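Local coordinates for protein glycerol dehydratase (Clostridium butyricum, PDB 1R9D) that probably dehydrates glycerol without coenzyme B12, as a glycyl-radical lyase related to pyruvate formate lyase, at residues S137-T140 / E141-E145; K300-D304 / K305-E309; D353-K357 / V358-A362. One frame throughout, in Å; residues are numbered along the deposited sequence.

In the fold
All three interactions are local contacts at the start of a helix, and all lie in the pyruvate formate lyase-like part of the chain. They follow one another in the order 137-145, 300-309, 353-362. Interaction 1 joins helix 131-138 to helix 141-147, next to the second subunit. It lies across the chain's centre from the other two, about 56 Å from interaction 2 and about 49 Å from interaction 3, centre to centre. Interactions 2 and 3 start helices 304-317 and 357-369, and their centres are about 15 Å apart. These helices touch, and Gln308 NE2 probably donates to Met361 O. Two helix starts distant in sequence are thus packed together.

Interaction 1 of 3, residues S137-T140 / E141-E145; sequences SYMT and EETRE
Thr140 sets its OG1 between its backbone N and carbonyl carbon (chi1 64°), and Thr143 sets its OG1 beside its own backbone N (chi1 -69°). The two side chains cross at about a right angle. Their hydroxyls, Thr140 OG1 and Thr143 OG1, hydrogen-bond at 3.1 Å. A water joins the same group: it accepts from Thr140 N at 3.0 Å and lies 2.8 Å from Thr143 OG1. Thr143 OG1 also bonds to His501 of helix 484-516. Arg144 runs extended from CG to NE, back along the connection. Its guanidinium has the carbonyl of Met139 over one face, with Met139 O 2.9 Å from Arg144 NH2 but at a poor angle for a bond. At the edge, a salt bridge, whose hydrogen bond is weak, joins Arg144 NH1 to Glu141 OE1 at 3.3 Å. Arg144 NH2 is held by Thr136 O, and a second water donates to Ser137 O and accepts weakly from Arg144 NH2. Arg144 N donates to Thr140 O at 3.0 Å, the first turn of the new helix. Lys203 and Glu202 of the second subunit lie close by. A short connection ends helix 131-138, and Thr140 takes the N-cap position of helix 141-147.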
loop_
_atom_site.group_PDB
_atom_site.type_symbol
_atom_site.label_atom_id
_atom_site.label_comp_id
_atom_site.label_asym_id
_atom_site.label_seq_id
_atom_site.Cartn_x
_atom_site.Cartn_y
_atom_site.Cartn_z
ATOM N N SER A 137 14.304 -2.965 2.760
ATOM C CA SER A 137 13.905 -3.745 1.594
ATOM C C SER A 137 13.715 -2.867 0.357
ATOM O O SER A 137 13.932 -3.322 -0.765
ATOM C CB SER A 137 12.610 -4.510 1.882
ATOM O OG SER A 137 12.802 -5.455 2.922
ATOM N N TYR A 138 13.304 -1.616 0.559
ATOM C CA TYR A 138 13.099 -0.701 -0.564
ATOM C C TYR A 138 14.409 -0.125 -1.110
ATOM O O TYR A 138 14.469 0.306 -2.261
ATOM C CB TYR A 138 12.165 0.446 -0.163
ATOM C CG TYR A 138 10.696 0.158 -0.391
ATOM C CD1 TYR A 138 9.783 0.200 0.664
ATOM C CD2 TYR A 138 10.219 -0.159 -1.663
ATOM C CE1 TYR A 138 8.428 -0.071 0.453
ATOM C CE2 TYR A 138 8.870 -0.430 -1.880
ATOM C CZ TYR A 138 7.983 -0.385 -0.819
ATOM O OH TYR A 138 6.652 -0.672 -1.030
ATOM N N MET A 139 15.456 -0.131 -0.290
ATOM C CA MET A 139 16.755 0.395 -0.702
ATOM C C MET A 139 17.487 -0.558 -1.636
ATOM O O MET A 139 17.407 -1.775 -1.478
ATOM C CB MET A 139 17.644 0.652 0.519
ATOM C CG MET A 139 17.167 1.747 1.438
ATOM S SD MET A 139 18.287 1.958 2.840
ATOM C CE MET A 139 17.173 2.635 4.056
ATOM N N THR A 140 18.209 -0.003 -2.605
ATOM C CA THR A 140 18.976 -0.823 -3.536
ATOM C C THR A 140 20.243 -1.261 -2.812
ATOM O O THR A 140 20.616 -0.673 -1.798
ATOM C CB THR A 140 19.387 -0.027 -4.775
ATOM O OG1 THR A 140 20.270 1.029 -4.384
ATOM C CG2 THR A 140 18.162 0.569 -5.458
ATOM N N GLU A 141 20.913 -2.285 -3.326
ATOM C CA GLU A 141 22.127 -2.756 -2.676
ATOM C C GLU A 141 23.188 -1.659 -2.642
ATOM O O GLU A 141 23.899 -1.506 -1.649
ATOM C CB GLU A 141 22.673 -3.992 -3.389
ATOM C CG GLU A 141 23.831 -4.651 -2.653
ATOM C CD GLU A 141 23.526 -4.884 -1.180
ATOM O OE1 GLU A 141 22.537 -5.589 -0.875
ATOM O OE2 GLU A 141 24.278 -4.358 -0.328
ATOM N N GLU A 142 23.293 -0.891 -3.722
ATOM C CA GLU A 142 24.275 0.184 -3.770
ATOM C C GLU A 142 23.979 1.250 -2.717
ATOM O O GLU A 142 24.902 1.821 -2.134
ATOM C CB GLU A 142 24.314 0.815 -5.163
ATOM C CG GLU A 142 25.198 2.045 -5.251
ATOM C CD GLU A 142 25.454 2.480 -6.681
ATOM O OE1 GLU A 142 24.529 2.371 -7.514
ATOM O OE2 GLU A 142 26.579 2.941 -6.969
ATOM N N THR A 143 22.700 1.519 -2.462
ATOM C CA THR A 143 22.344 2.513 -1.453
ATOM C C THR A 143 22.681 1.988 -0.058
ATOM O O THR A 143 23.174 2.729 0.791
ATOM C CB THR A 143 20.845 2.877 -1.507
ATOM O OG1 THR A 143 20.571 3.603 -2.712
ATOM C CG2 THR A 143 20.464 3.742 -0.314
ATOM N N ARG A 144 22.414 0.706 0.173
ATOM C CA ARG A 144 22.709 0.095 1.464
ATOM C C ARG A 144 24.196 0.225 1.779
ATOM O O ARG A 144 24.579 0.515 2.913
ATOM C CB ARG A 144 22.309 -1.383 1.455
ATOM C CG ARG A 144 20.810 -1.614 1.369
ATOM C CD ARG A 144 20.492 -3.065 1.041
ATOM N NE ARG A 144 19.055 -3.278 0.899
ATOM C CZ ARG A 144 18.505 -4.168 0.078
ATOM N NH1 ARG A 144 19.272 -4.937 -0.687
ATOM N NH2 ARG A 144 17.186 -4.289 0.018
ATOM N N GLU A 145 25.036 0.009 0.772
ATOM C CA GLU A 145 26.475 0.114 0.974
ATOM C C GLU A 145 26.861 1.552 1.308
ATOM O O GLU A 145 27.623 1.796 2.243
ATOM C CB GLU A 145 27.223 -0.352 -0.272
ATOM C CG GLU A 145 26.882 -1.773 -0.680
ATOM C CD GLU A 145 27.807 -2.307 -1.750
ATOM O OE1 GLU A 145 28.004 -1.611 -2.768
ATOM O OE2 GLU A 145 28.336 -3.426 -1.572
HETATM O O HOH W 1 14.455 -6.051 -1.193
HETATM O O HOH W 2 17.868 2.944 -2.870
#

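Interaction 2 of 3, residues K300-D304 / K305-E309; sequences KNITD and KFAQE
Thr303 meets Phe306 through its hydroxyl. A chi1 of 64° places Thr303 OG1 between the backbone N and the carbonyl carbon of its own residue, turned to the start of the helix. There Thr303 OG1 accepts from Phe306 N at 3.3 Å, with an N-H...O angle of 157°. This is an N-cap bond. Thr303 OG1 also lies 3.6 Å from Phe306 CB. The carbonyl of Thr303 takes the next amide, with Ala307 N at 3.0 Å from Thr303 O. Phe306 N also reaches Thr303 O, but weakly. Gln308 N then donates to Asp304 O at 2.8 Å, so the regular helical pattern is under way.

The apolar side of the contact is carried by Ile302. Its CG1 lies opposite the backbone N (chi1 -166°), and the chain stays extended to CD1. This sends the methyl over the first turn. Ile302 CD1 touches Ala307 CB at 3.8 Å and Phe306 CD2 at 3.9 Å. The Ile302 and Phe306 side chains cross at about a right angle, and the methyl meets the ring obliquely. Phe306 has its CG trans to N, and its side chain reaches Leu71. Gln308 bends at chi2, and Gln308 NE2 donates to Asp312 OD1.

The loop after helix 288-298 leads directly into helix 304-317. Asp304 bonds back to Tyr296 of helix 288-298. Ile302 and Ala307 both pack on Phe260 of helix 260-277, while Gln308 touches Glu364, Ala365 and His368 of helix 357-369.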
loop_
_atom_site.group_PDB
_atom_site.type_symbol
_atom_site.label_atom_id
_atom_site.label_comp_id
_atom_site.label_asym_id
_atom_site.label_seq_id
_atom_site.Cartn_x
_atom_site.Cartn_y
_atom_site.Cartn_z
ATOM N N LYS A 300 -10.877 36.563 33.246
ATOM C CA LYS A 300 -11.043 37.678 34.173
ATOM C C LYS A 300 -10.973 37.347 35.662
ATOM O O LYS A 300 -11.175 38.229 36.498
ATOM C CB LYS A 300 -12.371 38.377 33.871
ATOM C CG LYS A 300 -12.458 38.919 32.452
ATOM C CD LYS A 300 -13.903 39.123 32.010
ATOM C CE LYS A 300 -14.642 40.110 32.904
ATOM N NZ LYS A 300 -16.067 40.251 32.491
ATOM N N ASN A 301 -10.679 36.096 36.003
ATOM C CA ASN A 301 -10.607 35.710 37.409
ATOM C C ASN A 301 -9.212 35.296 37.863
ATOM O O ASN A 301 -8.848 35.482 39.026
ATOM C CB ASN A 301 -11.583 34.563 37.690
ATOM C CG ASN A 301 -13.015 34.913 37.326
ATOM O OD1 ASN A 301 -13.593 35.856 37.867
ATOM N ND2 ASN A 301 -13.593 34.152 36.400
ATOM N N ILE A 302 -8.429 34.744 36.944
ATOM C CA ILE A 302 -7.090 34.274 37.268
ATOM C C ILE A 302 -6.098 35.394 37.568
ATOM O O ILE A 302 -6.128 36.456 36.943
ATOM C CB ILE A 302 -6.535 33.388 36.122
ATOM C CG1 ILE A 302 -5.295 32.636 36.599
ATOM C CG2 ILE A 302 -6.203 34.246 34.907
ATOM C CD1 ILE A 302 -4.812 31.574 35.625
ATOM N N THR A 303 -5.226 35.147 38.543
ATOM C CA THR A 303 -4.205 36.113 38.933
ATOM C C THR A 303 -2.930 35.779 38.171
ATOM O O THR A 303 -2.736 34.636 37.758
ATOM C CB THR A 303 -3.895 36.033 40.440
ATOM O OG1 THR A 303 -3.329 34.751 40.744
ATOM C CG2 THR A 303 -5.166 36.231 41.260
ATOM N N ASP A 304 -2.058 36.766 37.989
ATOM C CA ASP A 304 -0.817 36.521 37.266
ATOM C C ASP A 304 0.047 35.480 37.960
ATOM O O ASP A 304 0.708 34.673 37.303
ATOM C CB ASP A 304 -0.020 37.816 37.098
ATOM C CG ASP A 304 -0.730 38.826 36.223
ATOM O OD1 ASP A 304 -1.445 38.404 35.291
ATOM O OD2 ASP A 304 -0.561 40.042 36.457
ATOM N N LYS A 305 0.038 35.487 39.290
ATOM C CA LYS A 305 0.842 34.530 40.032
ATOM C C LYS A 305 0.426 33.088 39.748
ATOM O O LYS A 305 1.277 32.209 39.610
ATOM C CB LYS A 305 0.762 34.802 41.539
ATOM C CG LYS A 305 1.708 33.920 42.338
ATOM C CD LYS A 305 1.722 34.258 43.820
ATOM C CE LYS A 305 2.744 33.392 44.550
ATOM N NZ LYS A 305 2.795 33.666 46.013
ATOM N N PHE A 306 -0.879 32.842 39.659
ATOM C CA PHE A 306 -1.362 31.492 39.390
ATOM C C PHE A 306 -1.160 31.129 37.921
ATOM O O PHE A 306 -0.852 29.980 37.597
ATOM C CB PHE A 306 -2.842 31.350 39.761
ATOM C CG PHE A 306 -3.345 29.930 39.698
ATOM C CD1 PHE A 306 -2.661 28.910 40.358
ATOM C CD2 PHE A 306 -4.486 29.608 38.973
ATOM C CE1 PHE A 306 -3.105 27.589 40.292
ATOM C CE2 PHE A 306 -4.940 28.291 38.901
ATOM C CZ PHE A 306 -4.248 27.279 39.561
ATOM N N ALA A 307 -1.338 32.105 37.036
ATOM C CA ALA A 307 -1.140 31.866 35.611
ATOM C C ALA A 307 0.317 31.462 35.419
ATOM O O ALA A 307 0.624 30.532 34.674
ATOM C CB ALA A 307 -1.449 33.132 34.805
ATOM N N GLN A 308 1.216 32.157 36.110
ATOM C CA GLN A 308 2.637 31.851 36.012
ATOM C C GLN A 308 2.950 30.476 36.596
ATOM O O GLN A 308 3.781 29.750 36.058
ATOM C CB GLN A 308 3.473 32.917 36.726
ATOM C CG GLN A 308 4.980 32.698 36.605
ATOM C CD GLN A 308 5.492 32.869 35.177
ATOM O OE1 GLN A 308 5.320 33.922 34.566
ATOM N NE2 GLN A 308 6.132 31.830 34.648
ATOM N N GLU A 309 2.293 30.110 37.692
ATOM C CA GLU A 309 2.542 28.799 38.295
ATOM C C GLU A 309 2.098 27.678 37.349
ATOM O O GLU A 309 2.741 26.633 37.271
ATOM C CB GLU A 309 1.821 28.675 39.651
ATOM C CG GLU A 309 2.062 27.350 40.376
ATOM C CD GLU A 309 1.492 27.329 41.794
ATOM O OE1 GLU A 309 0.416 27.919 42.016
ATOM O OE2 GLU A 309 2.114 26.710 42.687
#

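Interaction 3 of 3, residues D353-K357 / V358-A362; sequences DATNK and VSYMA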
loop_
_atom_site.group_PDB
_atom_site.type_symbol
_atom_site.label_atom_id
_atom_site.label_comp_id
_atom_site.label_asym_id
_atom_site.label_seq_id
_atom_site.Cartn_x
_atom_site.Cartn_y
_atom_site.Cartn_z
ATOM N N ASP A 353 4.397 43.807 15.393
ATOM C CA ASP A 353 4.956 43.083 16.528
ATOM C C ASP A 353 3.878 42.302 17.268
ATOM O O ASP A 353 2.757 42.778 17.419
ATOM C CB ASP A 353 5.647 44.030 17.501
ATOM C CG ASP A 353 6.508 43.290 18.492
ATOM O OD1 ASP A 353 7.506 42.670 18.061
ATOM O OD2 ASP A 353 6.182 43.309 19.696
ATOM N N ALA A 354 4.231 41.113 17.745
ATOM C CA ALA A 354 3.275 40.260 18.447
ATOM C C ALA A 354 3.636 39.928 19.894
ATOM O O ALA A 354 3.099 38.978 20.462
ATOM C CB ALA A 354 3.073 38.968 17.661
ATOM N N THR A 355 4.539 40.697 20.492
ATOM C CA THR A 355 4.928 40.454 21.882
ATOM C C THR A 355 3.711 40.620 22.795
ATOM O O THR A 355 2.917 41.544 22.611
ATOM C CB THR A 355 5.998 41.464 22.359
ATOM O OG1 THR A 355 7.064 41.534 21.405
ATOM C CG2 THR A 355 6.574 41.031 23.700
ATOM N N ASN A 356 3.558 39.725 23.769
ATOM C CA ASN A 356 2.450 39.828 24.714
ATOM C C ASN A 356 2.844 39.344 26.109
ATOM O O ASN A 356 3.975 38.905 26.331
ATOM C CB ASN A 356 1.200 39.081 24.208
ATOM C CG ASN A 356 1.410 37.584 24.057
ATOM O OD1 ASN A 356 1.904 36.915 24.964
ATOM N ND2 ASN A 356 1.006 37.046 22.910
ATOM N N LYS A 357 1.910 39.437 27.052
ATOM C CA LYS A 357 2.172 39.038 28.429
ATOM C C LYS A 357 2.728 37.621 28.574
ATOM O O LYS A 357 3.653 37.396 29.357
ATOM C CB LYS A 357 0.894 39.174 29.263
ATOM C CG LYS A 357 1.083 38.873 30.742
ATOM C CD LYS A 357 1.966 39.911 31.412
ATOM C CE LYS A 357 2.073 39.662 32.908
ATOM N NZ LYS A 357 2.899 40.701 33.581
ATOM N N VAL A 358 2.165 36.671 27.830
ATOM C CA VAL A 358 2.623 35.286 27.893
ATOM C C VAL A 358 4.050 35.168 27.369
ATOM O O VAL A 358 4.804 34.297 27.803
ATOM C CB VAL A 358 1.699 34.344 27.084
ATOM C CG1 VAL A 358 2.220 32.916 27.147
ATOM C CG2 VAL A 358 0.290 34.396 27.647
ATOM N N SER A 359 4.422 36.044 26.440
ATOM C CA SER A 359 5.779 36.026 25.896
ATOM C C SER A 359 6.747 36.158 27.068
ATOM O O SER A 359 7.712 35.406 27.180
ATOM C CB SER A 359 6.017 37.206 24.946
ATOM O OG SER A 359 5.074 37.256 23.890
ATOM N N TYR A 360 6.479 37.129 27.938
ATOM C CA TYR A 360 7.335 37.372 29.092
ATOM C C TYR A 360 7.220 36.298 30.167
ATOM O O TYR A 360 8.188 36.011 30.870
ATOM C CB TYR A 360 7.035 38.754 29.684
ATOM C CG TYR A 360 7.528 39.896 28.817
ATOM C CD1 TYR A 360 6.641 40.678 28.079
ATOM C CD2 TYR A 360 8.894 40.173 28.717
ATOM C CE1 TYR A 360 7.104 41.716 27.253
ATOM C CE2 TYR A 360 9.367 41.201 27.901
ATOM C CZ TYR A 360 8.471 41.966 27.174
ATOM O OH TYR A 360 8.947 42.983 26.374
ATOM N N MET A 361 6.041 35.699 30.304
ATOM C CA MET A 361 5.870 34.655 31.306
ATOM C C MET A 361 6.660 33.414 30.919
ATOM O O MET A 361 7.075 32.637 31.779
ATOM C CB MET A 361 4.390 34.306 31.474
ATOM C CG MET A 361 3.576 35.432 32.091
ATOM S SD MET A 361 1.906 34.912 32.519
ATOM C CE MET A 361 1.071 35.199 30.992
ATOM N N ALA A 362 6.879 33.229 29.621
ATOM C CA ALA A 362 7.639 32.080 29.152
ATOM C C ALA A 362 9.097 32.269 29.553
ATOM O O ALA A 362 9.760 31.328 29.996
ATOM C CB ALA A 362 7.517 31.951 27.632
#
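The Tyr360 ring is approached obliquely by Thr355 CG2, which lies 3.7 Å from Tyr360 CE1. Asn356 O also comes up to this ring at a slant. The flat side-chain amide of Asn356 uses its oxygen toward the helix. Ser359 N donates to Asn356 OD1 at 3.0 Å, tilted 32° from the carbonyl plane, while Val358 N makes a weak bond to the same atom. The other end of the amide, Asn356 ND2, donates to Asp289 O. The carboxylate of Asp353 takes two bonds on OD2. Thr355 OG1 meets Asp353 OD2 on the syn side at 2.6 Å, and Thr355 N meets Asp353 OD2 from above the plane at 3.2 Å, closing an Asx turn.

Ser359 returns the bond to its partner. Ser359 OG, set beside its own backbone N (chi1 -56°), accepts from Asn356 N at 2.9 Å. Asn356 and Ser359 thus form a capping box. Asp289 OD2 is a further partner of Ser359 OG. Lys357 CG packs on Met361 CE, a turn further along, at 3.7 Å, the two side chains crossing nearly perpendicularly.

The reciprocal bonds give Ser359 N an acceptor at the helix start and, with Asp289, hold Asn356 and Ser359 in their rotations.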